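Local structure of extracellular solute-binding protein, family 5 (Chelativorans sp., 6WM6) at residues L93-T97 and D98-S102; V127-T130 and G131-I135; S226-P229 and G230-V233; L336-K339 and T340-Y344; R423-T426 and G427-A430. The protein is the periplasmic EDTA-binding protein EppA, which binds various aminopolycarboxylates and probably delivers them to an ABC transporter for uptake. All blocks are in the same frame, centred on the assembly; numbering follows the deposited sequence.

Contact 1: residues L93-T97 and D98-S102; sequences LKMNT and DLLES. With EDO (1,2-ethanediol), chain F; EDO (1,2-ethanediol), chain K.
The carboxamide of N96 has the backbone N and CB of L99 over one face, while C2 of a bound 1,2-ethanediol (chain F) lies on the other side of its plane, near OD1. This is an Asx turn: OD1 accepts from the N-H of D98 at 2.9 Å (D98 N to N96 OD1), a weak bond bent to 130°, and reaches L99 N weakly as well. CG anti to the backbone N (chi1 174°) puts OD1 where both N-H groups can find it. ND2 is spoken for by the carbonyl of S83, which fixes the rotation of the amide. N96 O takes a straighter bond from L100 N at 2.9 Å. The turn carries the chain from strand 93-95, paired with strand 85-87, into strand 100-108 of another sheet, where E101 and S102 both face R116 as a classic beta bulge.

The second flat group, the D98 carboxylate, takes water 2 and the N-H of E244 on OD1. Its other oxygen takes water 1, which also donates weakly to N96 OD1, so one water ties the two flat groups together. Water 2 reaches on to T97 OG1, and that hydroxyl also shares a 2.8 Å bond with O1 of the second 1,2-ethanediol (chain K). Both diols probably come from the crystallisation liquor.

M95 closes the apolar side of the corner. Its CG lies 3.9 Å from L100 CD1, SD lies against S102, and the bend at chi3 (77°) swings CE to within 3.7 Å of E101 O.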
loop_
_atom_site.group_PDB
_atom_site.type_symbol
_atom_site.label_atom_id
_atom_site.label_comp_id
_atom_site.label_asym_id
_atom_site.label_seq_id
_atom_site.Cartn_x
_atom_site.Cartn_y
_atom_site.Cartn_z
ATOM N N LEU A 93 9.832 -10.072 -4.202
ATOM C CA LEU A 93 10.923 -9.124 -4.036
ATOM C C LEU A 93 12.093 -9.549 -4.902
ATOM O O LEU A 93 12.515 -10.710 -4.859
ATOM C CB LEU A 93 11.370 -9.089 -2.570
ATOM C CG LEU A 93 10.456 -8.338 -1.632
ATOM C CD1 LEU A 93 10.829 -8.595 -0.175
ATOM C CD2 LEU A 93 10.480 -6.849 -1.907
ATOM N N LYS A 94 12.603 -8.628 -5.697
ATOM C CA LYS A 94 13.752 -8.875 -6.569
ATOM C C LYS A 94 14.912 -8.018 -6.100
ATOM O O LYS A 94 14.797 -6.783 -6.003
ATOM C CB LYS A 94 13.421 -8.540 -8.023
ATOM C CG LYS A 94 14.561 -8.813 -8.982
ATOM C CD LYS A 94 14.249 -8.275 -10.385
ATOM C CE LYS A 94 15.402 -8.502 -11.345
ATOM N NZ LYS A 94 14.941 -8.405 -12.762
ATOM N N MET A 95 16.044 -8.651 -5.835
ATOM C CA MET A 95 17.240 -7.908 -5.472
ATOM C C MET A 95 17.642 -6.996 -6.620
ATOM O O MET A 95 17.631 -7.403 -7.788
ATOM C CB MET A 95 18.382 -8.881 -5.190
ATOM C CG MET A 95 19.557 -8.191 -4.546
ATOM S SD MET A 95 21.035 -9.226 -4.336
ATOM C CE MET A 95 21.621 -9.205 -6.021
ATOM N N ASN A 96 18.024 -5.770 -6.281
ATOM C CA ASN A 96 18.448 -4.765 -7.249
ATOM C C ASN A 96 19.891 -5.035 -7.636
ATOM O O ASN A 96 20.823 -4.682 -6.902
ATOM C CB ASN A 96 18.277 -3.389 -6.625
ATOM C CG ASN A 96 18.810 -2.281 -7.486
ATOM O OD1 ASN A 96 19.271 -2.512 -8.599
ATOM N ND2 ASN A 96 18.690 -1.075 -7.005
ATOM N N THR A 97 20.098 -5.630 -8.805
ATOM C CA THR A 97 21.434 -5.971 -9.277
ATOM C C THR A 97 22.172 -4.792 -9.883
ATOM O O THR A 97 23.350 -4.931 -10.224
ATOM C CB THR A 97 21.361 -7.123 -10.288
ATOM O OG1 THR A 97 20.407 -6.848 -11.295
ATOM C CG2 THR A 97 20.975 -8.417 -9.593
ATOM N N ASP A 98 21.506 -3.658 -10.069
ATOM C CA ASP A 98 22.235 -2.434 -10.417
ATOM C C ASP A 98 22.997 -1.903 -9.211
ATOM O O ASP A 98 24.135 -1.437 -9.341
ATOM C CB ASP A 98 21.270 -1.381 -10.955
ATOM C CG ASP A 98 20.670 -1.766 -12.317
ATOM O OD1 ASP A 98 21.356 -2.467 -13.082
ATOM O OD2 ASP A 98 19.541 -1.304 -12.591
ATOM N N LEU A 99 22.399 -1.994 -8.029
ATOM C CA LEU A 99 23.004 -1.539 -6.792
ATOM C C LEU A 99 23.884 -2.592 -6.141
ATOM O O LEU A 99 24.972 -2.268 -5.638
ATOM C CB LEU A 99 21.929 -1.114 -5.800
ATOM C CG LEU A 99 22.404 -0.713 -4.426
ATOM C CD1 LEU A 99 23.233 0.571 -4.480
ATOM C CD2 LEU A 99 21.192 -0.507 -3.522
ATOM N N LEU A 100 23.445 -3.841 -6.136
ATOM C CA LEU A 100 24.057 -4.883 -5.331
ATOM C C LEU A 100 24.633 -6.002 -6.175
ATOM O O LEU A 100 23.999 -6.488 -7.128
ATOM C CB LEU A 100 23.029 -5.513 -4.370
ATOM C CG LEU A 100 22.416 -4.583 -3.338
ATOM C CD1 LEU A 100 21.335 -5.312 -2.558
ATOM C CD2 LEU A 100 23.506 -4.080 -2.394
ATOM N N GLU A 101 25.833 -6.449 -5.801
ATOM C CA GLU A 101 26.328 -7.734 -6.287
ATOM C C GLU A 101 25.585 -8.884 -5.619
ATOM O O GLU A 101 25.222 -9.870 -6.277
ATOM C CB GLU A 101 27.829 -7.850 -6.010
ATOM C CG GLU A 101 28.441 -9.164 -6.462
ATOM C CD GLU A 101 29.848 -9.367 -5.924
ATOM O OE1 GLU A 101 30.466 -8.376 -5.478
ATOM O OE2 GLU A 101 30.322 -10.524 -5.925
ATOM N N SER A 102 25.335 -8.775 -4.315
ATOM C CA SER A 102 24.698 -9.841 -3.566
ATOM C C SER A 102 24.131 -9.310 -2.261
ATOM O O SER A 102 24.537 -8.260 -1.746
ATOM C CB SER A 102 25.690 -10.968 -3.286
ATOM O OG SER A 102 26.818 -10.502 -2.558
HETATM C C1 EDO F . 17.219 -4.052 -12.488
HETATM O O1 EDO F . 16.163 -4.969 -12.805
HETATM C C2 EDO F . 17.681 -4.240 -11.050
HETATM O O2 EDO F . 17.368 -5.556 -10.605
HETATM C C1 EDO K . 19.800 -10.000 -12.853
HETATM O O1 EDO K . 18.948 -8.846 -12.649
HETATM C C2 EDO K . 20.999 -9.608 -13.716
HETATM O O2 EDO K . 20.566 -9.220 -15.023
HETATM O O HOH W 1 17.565 -0.561 -10.752
HETATM O O HOH W 2 21.253 -5.234 -13.301
#

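Contact 2: residues V127-T130 and G131-I135; sequences VPIT and GDDFI
The N-H of T130 meets the carboxylate of D133 on the anti side of OD2, 28° out of the carboxylate plane. The bond is nevertheless nearly straight, at 165°, with T130 N 3.1 Å from D133 OD2. That oxygen has a second donor in the indole N-H of W123, and OD1 takes the N-H of A193, so the buried carboxylate is held from several directions and its rotation is fixed. Three donors on a buried acid would probably favour its ionised form.

The bond from the T130 N-H to the D133 side chain marks a capping box, with T130 as N-cap of helix 131-141. The hydroxyl of T130 supplies the N-cap bond, but to D132 N rather than to D133 N: chi1 of 67° sets OG1 between the backbone N and the carbonyl carbon, where it accepts from D132 N at 3.1 Å. Separately, a backbone turn bond runs from D133 N to T130 O at 2.9 Å, the donor standing well above the carbonyl plane. D132 itself turns its OD1 to Q165 on strand 160-165.

I129, just before the cap, crosses D133 at about a right angle, its CG2 3.6 Å from D133 OD2. The F134 ring presents its edge to the capping carbonyl, with CD1 3.8 Å from T130 O and that oxygen lying in the ring plane. Beyond, the ring meets those of F187 and Y115 obliquely. The first full helical turn closes with I135 N donating to G131 O.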
loop_
_atom_site.group_PDB
_atom_site.type_symbol
_atom_site.label_atom_id
_atom_site.label_comp_id
_atom_site.label_asym_id
_atom_site.label_seq_id
_atom_site.Cartn_x
_atom_site.Cartn_y
_atom_site.Cartn_z
ATOM N N VAL A 127 30.064 10.393 -5.928
ATOM C CA VAL A 127 30.443 9.789 -4.650
ATOM C C VAL A 127 29.888 8.367 -4.596
ATOM O O VAL A 127 28.682 8.161 -4.827
ATOM C CB VAL A 127 29.914 10.641 -3.496
ATOM C CG1 VAL A 127 30.164 9.945 -2.163
ATOM C CG2 VAL A 127 30.570 12.034 -3.525
ATOM N N PRO A 128 30.711 7.351 -4.336
ATOM C CA PRO A 128 30.189 5.976 -4.313
ATOM C C PRO A 128 29.055 5.811 -3.311
ATOM O O PRO A 128 29.029 6.444 -2.247
ATOM C CB PRO A 128 31.418 5.139 -3.929
ATOM C CG PRO A 128 32.609 5.990 -4.377
ATOM C CD PRO A 128 32.178 7.407 -4.138
ATOM N N ILE A 129 28.112 4.929 -3.657
ATOM C CA ILE A 129 27.130 4.451 -2.682
ATOM C C ILE A 129 27.833 3.418 -1.809
ATOM O O ILE A 129 28.470 2.483 -2.325
ATOM C CB ILE A 129 25.886 3.867 -3.378
ATOM C CG1 ILE A 129 25.234 4.957 -4.237
ATOM C CG2 ILE A 129 24.916 3.320 -2.335
ATOM C CD1 ILE A 129 24.054 4.469 -5.086
ATOM N N THR A 130 27.729 3.580 -0.485
ATOM C CA THR A 130 28.518 2.770 0.425
ATOM C C THR A 130 27.703 2.425 1.674
ATOM O O THR A 130 26.555 2.833 1.842
ATOM C CB THR A 130 29.802 3.472 0.910
ATOM O OG1 THR A 130 29.442 4.600 1.741
ATOM C CG2 THR A 130 30.678 3.935 -0.254
ATOM N N GLY A 131 28.348 1.702 2.588
ATOM C CA GLY A 131 27.774 1.457 3.894
ATOM C C GLY A 131 27.401 2.711 4.663
ATOM O O GLY A 131 26.520 2.646 5.525
ATOM N N ASP A 132 28.022 3.857 4.357
ATOM C CA ASP A 132 27.604 5.098 5.006
ATOM C C ASP A 132 26.113 5.336 4.779
ATOM O O ASP A 132 25.388 5.826 5.653
ATOM C CB ASP A 132 28.348 6.305 4.438
ATOM C CG ASP A 132 29.786 6.397 4.875
ATOM O OD1 ASP A 132 30.224 5.664 5.787
ATOM O OD2 ASP A 132 30.493 7.262 4.294
ATOM N N ASP A 133 25.636 5.002 3.583
ATOM C CA ASP A 133 24.240 5.218 3.251
ATOM C C ASP A 133 23.333 4.208 3.952
ATOM O O ASP A 133 22.244 4.570 4.416
ATOM C CB ASP A 133 24.079 5.175 1.729
ATOM C CG ASP A 133 24.971 6.200 1.040
ATOM O OD1 ASP A 133 24.925 7.381 1.456
ATOM O OD2 ASP A 133 25.744 5.824 0.131
ATOM N N PHE A 134 23.760 2.943 4.047
ATOM C CA PHE A 134 23.000 1.969 4.825
ATOM C C PHE A 134 22.938 2.399 6.289
ATOM O O PHE A 134 21.875 2.344 6.908
ATOM C CB PHE A 134 23.630 0.568 4.710
ATOM C CG PHE A 134 23.290 -0.167 3.434
ATOM C CD1 PHE A 134 23.803 0.245 2.216
ATOM C CD2 PHE A 134 22.479 -1.288 3.471
ATOM C CE1 PHE A 134 23.487 -0.445 1.046
ATOM C CE2 PHE A 134 22.158 -1.985 2.308
ATOM C CZ PHE A 134 22.670 -1.554 1.101
ATOM N N ILE A 135 24.069 2.826 6.857
ATOM C CA ILE A 135 24.120 3.181 8.271
ATOM C C ILE A 135 23.251 4.395 8.560
ATOM O O ILE A 135 22.506 4.411 9.554
ATOM C CB ILE A 135 25.589 3.376 8.706
ATOM C CG1 ILE A 135 26.270 2.008 8.739
ATOM C CG2 ILE A 135 25.668 4.038 10.066
ATOM C CD1 ILE A 135 27.781 2.069 8.818
#

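Contact 3: residues S226-P229 and G230-V233; sequences SFDP and GQLV
F227 and V233 are brought together by their first torsions: in F227 the ring is anti to the backbone N (chi1 177°), and in V233 it is CG1 that takes this place (chi1 -170°), which turns CG2 toward the ring. CG2 then lies 3.7 Å from F227 CD1, the two side chains crossing at a slant. One face of the ring carries P229 N, 4.0 Å above the plane and over its centre, so the phenyl is folded back against its own turn. W61 packs edge-to-face with the same ring.

F227 and V233 form a non-hydrogen-bonded antiparallel pair, and D228 and L232 next to them the hydrogen-bonded one. These belong to the beta hairpin of strands 222-228 and 232-237, the former an outermost strand of its sheet. D228 O accepts twice, from Q231 N at 2.9 Å and from L232 N at 3.1 Å. Such a double grip marks a classic beta bulge, Q231 and L232 both facing D228. In the return direction D228 N gives L232 O an almost straight bond of 2.9 Å.

Within the bulge, the D228 and Q231 side chains run side by side, with D228 OD2 3.5 Å from Q231 CB. Q231 then bends at chi2, and its OE1 bonds R255. At the turn, G230 gives its N-H to D57. Water 3 bridges S226 OG and L232 O.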
loop_
_atom_site.group_PDB
_atom_site.type_symbol
_atom_site.label_atom_id
_atom_site.label_comp_id
_atom_site.label_asym_id
_atom_site.label_seq_id
_atom_site.Cartn_x
_atom_site.Cartn_y
_atom_site.Cartn_z
ATOM N N SER A 226 13.552 20.404 -12.304
ATOM C CA SER A 226 12.790 21.506 -11.755
ATOM C C SER A 226 11.514 20.996 -11.105
ATOM O O SER A 226 11.031 19.894 -11.398
ATOM C CB SER A 226 12.421 22.542 -12.828
ATOM O OG SER A 226 11.544 21.969 -13.786
ATOM N N PHE A 227 10.970 21.820 -10.217
ATOM C CA PHE A 227 9.696 21.566 -9.571
ATOM C C PHE A 227 8.885 22.846 -9.553
ATOM O O PHE A 227 9.334 23.859 -8.999
ATOM C CB PHE A 227 9.882 21.062 -8.143
ATOM C CG PHE A 227 8.602 20.854 -7.399
ATOM C CD1 PHE A 227 7.601 20.049 -7.925
ATOM C CD2 PHE A 227 8.395 21.458 -6.162
ATOM C CE1 PHE A 227 6.417 19.848 -7.237
ATOM C CE2 PHE A 227 7.221 21.252 -5.469
ATOM C CZ PHE A 227 6.233 20.443 -5.999
ATOM N N ASP A 228 7.700 22.809 -10.159
ATOM C CA ASP A 228 6.756 23.914 -10.133
ATOM C C ASP A 228 5.656 23.520 -9.155
ATOM O O ASP A 228 4.810 22.672 -9.490
ATOM C CB ASP A 228 6.185 24.166 -11.530
ATOM C CG ASP A 228 5.298 25.393 -11.589
ATOM O OD1 ASP A 228 5.237 26.140 -10.589
ATOM O OD2 ASP A 228 4.662 25.608 -12.642
ATOM N N PRO A 229 5.640 24.067 -7.941
ATOM C CA PRO A 229 4.709 23.584 -6.912
ATOM C C PRO A 229 3.261 23.556 -7.375
ATOM O O PRO A 229 2.754 24.509 -7.974
ATOM C CB PRO A 229 4.911 24.585 -5.762
ATOM C CG PRO A 229 6.310 25.040 -5.930
ATOM C CD PRO A 229 6.562 25.095 -7.409
ATOM N N GLY A 230 2.595 22.439 -7.088
ATOM C CA GLY A 230 1.224 22.245 -7.475
ATOM C C GLY A 230 1.007 21.975 -8.946
ATOM O O GLY A 230 -0.148 21.832 -9.363
ATOM N N GLN A 231 2.079 21.896 -9.742
ATOM C CA GLN A 231 1.930 21.790 -11.182
ATOM C C GLN A 231 2.722 20.647 -11.800
ATOM O O GLN A 231 2.136 19.815 -12.495
ATOM C CB GLN A 231 2.350 23.095 -11.870
ATOM C CG GLN A 231 1.553 24.311 -11.442
ATOM C CD GLN A 231 0.090 24.219 -11.832
ATOM O OE1 GLN A 231 -0.248 23.761 -12.926
ATOM N NE2 GLN A 231 -0.786 24.648 -10.934
ATOM N N LEU A 232 4.040 20.605 -11.601
ATOM C CA LEU A 232 4.864 19.747 -12.455
ATOM C C LEU A 232 6.223 19.459 -11.839
ATOM O O LEU A 232 6.952 20.389 -11.467
ATOM C CB LEU A 232 5.069 20.455 -13.805
ATOM C CG LEU A 232 5.774 19.675 -14.908
ATOM C CD1 LEU A 232 4.882 18.542 -15.398
ATOM C CD2 LEU A 232 6.158 20.591 -16.058
ATOM N N VAL A 233 6.579 18.179 -11.786
ATOM C CA VAL A 233 7.945 17.728 -11.496
ATOM C C VAL A 233 8.570 17.337 -12.822
ATOM O O VAL A 233 8.001 16.512 -13.552
ATOM C CB VAL A 233 7.940 16.518 -10.550
ATOM C CG1 VAL A 233 9.369 16.236 -10.070
ATOM C CG2 VAL A 233 7.001 16.716 -9.375
HETATM O O HOH W 3 8.849 21.238 -13.548
#

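Contact 4: residues L336-K339 and T340-Y344; sequences LKAK and TADPY
K337 leaves the helix with its CG anti to the backbone N (chi1 -166°), which sends the chain past A341 and D342. From CB the path runs to CG, which is 4.0 Å from A341 CB and 3.5 Å from D342 OD1. CD and CE then curl round that same oxygen, the bends at chi3 and chi4 folding the chain back. At the tip, NZ closes a salt bridge of 2.8 Å to D342 OD1 through the syn lone pair, and it also gives a hydrogen to W348 O. OD2, the other oxygen of D342, lies over A338, 3.3 Å from its CA.

Helix 333-340 ends here. K337 O accepts from A341 N at 2.9 Å and, one residue further on, from D342 N at 2.9 Å, the two donors arriving from opposite faces of its plane. T340 OG1 donates to L336 O at 2.6 Å, and also bonds the hydroxyl of Y528. P343, which lacks an N-H, sets its CD against A338 O.

The salt bridge is thus a largely neutralised pair that ties D342, just past the helix, to the last turn, and the lysine probably helps to keep the aspartate ionised.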
loop_
_atom_site.group_PDB
_atom_site.type_symbol
_atom_site.label_atom_id
_atom_site.label_comp_id
_atom_site.label_asym_id
_atom_site.label_seq_id
_atom_site.Cartn_x
_atom_site.Cartn_y
_atom_site.Cartn_z
ATOM N N LEU A 336 -23.060 -7.628 -2.586
ATOM C CA LEU A 336 -22.183 -6.471 -2.558
ATOM C C LEU A 336 -21.248 -6.485 -3.761
ATOM O O LEU A 336 -21.076 -5.476 -4.459
ATOM C CB LEU A 336 -21.386 -6.519 -1.256
ATOM C CG LEU A 336 -20.857 -5.258 -0.619
ATOM C CD1 LEU A 336 -21.921 -4.214 -0.426
ATOM C CD2 LEU A 336 -20.270 -5.651 0.731
ATOM N N LYS A 337 -20.615 -7.631 -4.017
ATOM C CA LYS A 337 -19.695 -7.741 -5.135
ATOM C C LYS A 337 -20.436 -7.777 -6.468
ATOM O O LYS A 337 -19.956 -7.213 -7.451
ATOM C CB LYS A 337 -18.824 -8.987 -4.937
ATOM C CG LYS A 337 -17.610 -9.042 -5.846
ATOM C CD LYS A 337 -16.664 -10.204 -5.509
ATOM C CE LYS A 337 -17.205 -11.551 -5.909
ATOM N NZ LYS A 337 -17.178 -11.750 -7.392
ATOM N N ALA A 338 -21.613 -8.413 -6.505
ATOM C CA ALA A 338 -22.406 -8.475 -7.729
ATOM C C ALA A 338 -22.839 -7.097 -8.201
ATOM O O ALA A 338 -22.938 -6.858 -9.420
ATOM C CB ALA A 338 -23.651 -9.341 -7.518
ATOM N N LYS A 339 -23.087 -6.177 -7.274
ATOM C CA LYS A 339 -23.563 -4.852 -7.637
ATOM C C LYS A 339 -22.455 -3.858 -7.934
ATOM O O LYS A 339 -22.679 -2.890 -8.670
ATOM C CB LYS A 339 -24.431 -4.284 -6.502
ATOM C CG LYS A 339 -25.688 -5.067 -6.194
ATOM C CD LYS A 339 -26.833 -4.637 -7.082
ATOM C CE LYS A 339 -28.154 -5.254 -6.622
ATOM N NZ LYS A 339 -28.178 -6.731 -6.798
ATOM N N THR A 340 -21.250 -4.049 -7.389
ATOM C CA THR A 340 -20.215 -3.039 -7.451
ATOM C C THR A 340 -18.963 -3.437 -8.219
ATOM O O THR A 340 -18.185 -2.551 -8.591
ATOM C CB THR A 340 -19.782 -2.606 -6.033
ATOM O OG1 THR A 340 -19.265 -3.751 -5.334
ATOM C CG2 THR A 340 -20.950 -2.032 -5.265
ATOM N N ALA A 341 -18.707 -4.724 -8.403
ATOM C CA ALA A 341 -17.524 -5.202 -9.111
ATOM C C ALA A 341 -17.890 -6.075 -10.299
ATOM O O ALA A 341 -17.370 -5.858 -11.407
ATOM C CB ALA A 341 -16.607 -5.990 -8.155
ATOM N N ASP A 342 -18.774 -7.050 -10.106
ATOM C CA ASP A 342 -19.021 -8.047 -11.140
ATOM C C ASP A 342 -19.507 -7.463 -12.470
ATOM O O ASP A 342 -19.268 -8.112 -13.505
ATOM C CB ASP A 342 -20.014 -9.117 -10.661
ATOM C CG ASP A 342 -19.502 -9.951 -9.484
ATOM O OD1 ASP A 342 -18.297 -9.879 -9.163
ATOM O OD2 ASP A 342 -20.330 -10.685 -8.910
ATOM N N PRO A 343 -20.189 -6.318 -12.526
ATOM C CA PRO A 343 -20.655 -5.837 -13.838
ATOM C C PRO A 343 -19.534 -5.494 -14.802
ATOM O O PRO A 343 -19.771 -5.498 -16.018
ATOM C CB PRO A 343 -21.494 -4.604 -13.484
ATOM C CG PRO A 343 -21.997 -4.884 -12.117
ATOM C CD PRO A 343 -20.809 -5.555 -11.424
ATOM N N TYR A 344 -18.327 -5.206 -14.322
ATOM C CA TYR A 344 -17.235 -4.820 -15.202
ATOM C C TYR A 344 -15.913 -5.511 -14.890
ATOM O O TYR A 344 -14.935 -5.282 -15.607
ATOM C CB TYR A 344 -17.041 -3.291 -15.215
ATOM C CG TYR A 344 -16.465 -2.647 -13.976
ATOM C CD1 TYR A 344 -17.203 -2.552 -12.796
ATOM C CD2 TYR A 344 -15.184 -2.094 -13.980
ATOM C CE1 TYR A 344 -16.677 -1.937 -11.663
ATOM C CE2 TYR A 344 -14.666 -1.497 -12.861
ATOM C CZ TYR A 344 -15.399 -1.410 -11.706
ATOM O OH TYR A 344 -14.856 -0.801 -10.593
#

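Contact 5: residues R423-T426 and G427-A430; sequences RLIT and GYIA
L424 and Y428, one helical turn apart, point the same way and lie side by side, with the tyrosine leaning back over the backbone before it. Its chi1 of -57° sets the ring beside its own backbone N, and L424 O stands 3.2 Å above the plane of that ring, over its centre. The same oxygen accepts the helix bond from Y428 N, at 3.0 Å in the carbonyl plane, and packs against the ring face. Further out, the phenol end runs alongside the leucine: L424 CB is 3.7 Å from Y428 OH and 3.9 Å from CZ. A hydrogen bond from the hydroxyl to D335 anchors this end, while L424 O and I425 against the ring restrict its turning.

I425 meets the ring obliquely through its CA, 3.6 Å from Y428 CD2, and its CG1 stays further off. I429 follows it along the buried side of the helix; its CG1, between the backbone N and the carbonyl carbon (chi1 67°), comes to 3.4 Å from I425 O. T426 turns OG1 back to A422 O and reaches T436 with the same hydroxyl.

Backbone bonds from G427 N to R423 O and from I429 N to I425 O continue the alpha-helical pattern, and the A430 N to T426 O bond is already weak. This is the far end of helix 416-429, the crossover helix of a beta-alpha-beta unit whose parallel strands are 407-410 and 436-439.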
loop_
_atom_site.group_PDB
_atom_site.type_symbol
_atom_site.label_atom_id
_atom_site.label_comp_id
_atom_site.label_asym_id
_atom_site.label_seq_id
_atom_site.Cartn_x
_atom_site.Cartn_y
_atom_site.Cartn_z
ATOM N N ARG A 423 -24.449 2.246 0.993
ATOM C CA ARG A 423 -25.896 2.200 0.810
ATOM C C ARG A 423 -26.407 0.764 0.806
ATOM O O ARG A 423 -27.465 0.470 1.365
ATOM C CB ARG A 423 -26.278 2.911 -0.487
ATOM C CG ARG A 423 -26.025 4.409 -0.462
ATOM C CD ARG A 423 -26.541 5.068 -1.730
ATOM N NE ARG A 423 -26.339 6.514 -1.720
ATOM C CZ ARG A 423 -27.166 7.389 -1.152
ATOM N NH1 ARG A 423 -26.893 8.684 -1.203
ATOM N NH2 ARG A 423 -28.261 6.971 -0.528
ATOM N N LEU A 424 -25.671 -0.141 0.154
ATOM C CA LEU A 424 -26.086 -1.542 0.161
ATOM C C LEU A 424 -26.082 -2.129 1.565
ATOM O O LEU A 424 -27.015 -2.855 1.949
ATOM C CB LEU A 424 -25.160 -2.344 -0.748
ATOM C CG LEU A 424 -25.349 -2.026 -2.235
ATOM C CD1 LEU A 424 -24.214 -2.586 -3.073
ATOM C CD2 LEU A 424 -26.694 -2.586 -2.686
ATOM N N ILE A 425 -25.059 -1.808 2.358
ATOM C CA ILE A 425 -24.965 -2.322 3.720
ATOM C C ILE A 425 -26.113 -1.799 4.568
ATOM O O ILE A 425 -26.699 -2.538 5.372
ATOM C CB ILE A 425 -23.582 -1.985 4.323
ATOM C CG1 ILE A 425 -22.518 -2.846 3.628
ATOM C CG2 ILE A 425 -23.588 -2.187 5.824
ATOM C CD1 ILE A 425 -21.106 -2.355 3.832
ATOM N N THR A 426 -26.457 -0.518 4.405
ATOM C CA THR A 426 -27.635 0.026 5.075
ATOM C C THR A 426 -28.868 -0.818 4.797
ATOM O O THR A 426 -29.637 -1.125 5.714
ATOM C CB THR A 426 -27.848 1.463 4.605
ATOM O OG1 THR A 426 -26.756 2.270 5.065
ATOM C CG2 THR A 426 -29.165 2.026 5.146
ATOM N N GLY A 427 -29.057 -1.216 3.534
ATOM C CA GLY A 427 -30.211 -2.031 3.189
ATOM C C GLY A 427 -30.160 -3.431 3.764
ATOM O O GLY A 427 -31.191 -3.982 4.160
ATOM N N TYR A 428 -28.968 -4.030 3.828
ATOM C CA TYR A 428 -28.877 -5.385 4.373
ATOM C C TYR A 428 -29.250 -5.444 5.850
ATOM O O TYR A 428 -29.780 -6.464 6.317
ATOM C CB TYR A 428 -27.459 -5.953 4.239
ATOM C CG TYR A 428 -26.905 -6.006 2.836
ATOM C CD1 TYR A 428 -27.708 -6.301 1.734
ATOM C CD2 TYR A 428 -25.560 -5.740 2.600
ATOM C CE1 TYR A 428 -27.181 -6.329 0.453
ATOM C CE2 TYR A 428 -25.042 -5.773 1.342
ATOM C CZ TYR A 428 -25.843 -6.063 0.267
ATOM O OH TYR A 428 -25.295 -6.074 -0.989
ATOM N N ILE A 429 -28.950 -4.391 6.614
ATOM C CA ILE A 429 -29.184 -4.410 8.055
ATOM C C ILE A 429 -30.503 -3.778 8.454
ATOM O O ILE A 429 -30.888 -3.877 9.631
ATOM C CB ILE A 429 -28.016 -3.803 8.855
ATOM C CG1 ILE A 429 -27.877 -2.307 8.604
ATOM C CG2 ILE A 429 -26.721 -4.527 8.480
ATOM C CD1 ILE A 429 -26.826 -1.657 9.487
ATOM N N ALA A 430 -31.216 -3.150 7.521
ATOM C CA ALA A 430 -32.507 -2.567 7.861
ATOM C C ALA A 430 -33.473 -3.607 8.417
ATOM O O ALA A 430 -34.207 -3.277 9.365
ATOM C CB ALA A 430 -33.090 -1.848 6.641
#

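In the fold
Contacts 1 and 2 lie on the opposite side of the chain's centre from contacts 4 and 5. Contacts 1 and 2 touch, with L99 CD1 3.9 Å from I129 CG2, so the Asx turn and the capped helix start are packed together. Contact 3 stands alone, its centre about 31 Å from that of contact 1 and 29 Å from that of contact 2. Contacts 4 and 5 form a second pair, 16 Å apart between centres: L336 CD1 meets L424 CB at 3.8 Å, and K339 CB meets L424 CD1 at 3.8 Å. D335 links them further, since it salt-bridges K339 and bonds Y428. Contacts 2 and 5 are the most distant, with centres about 56 Å apart.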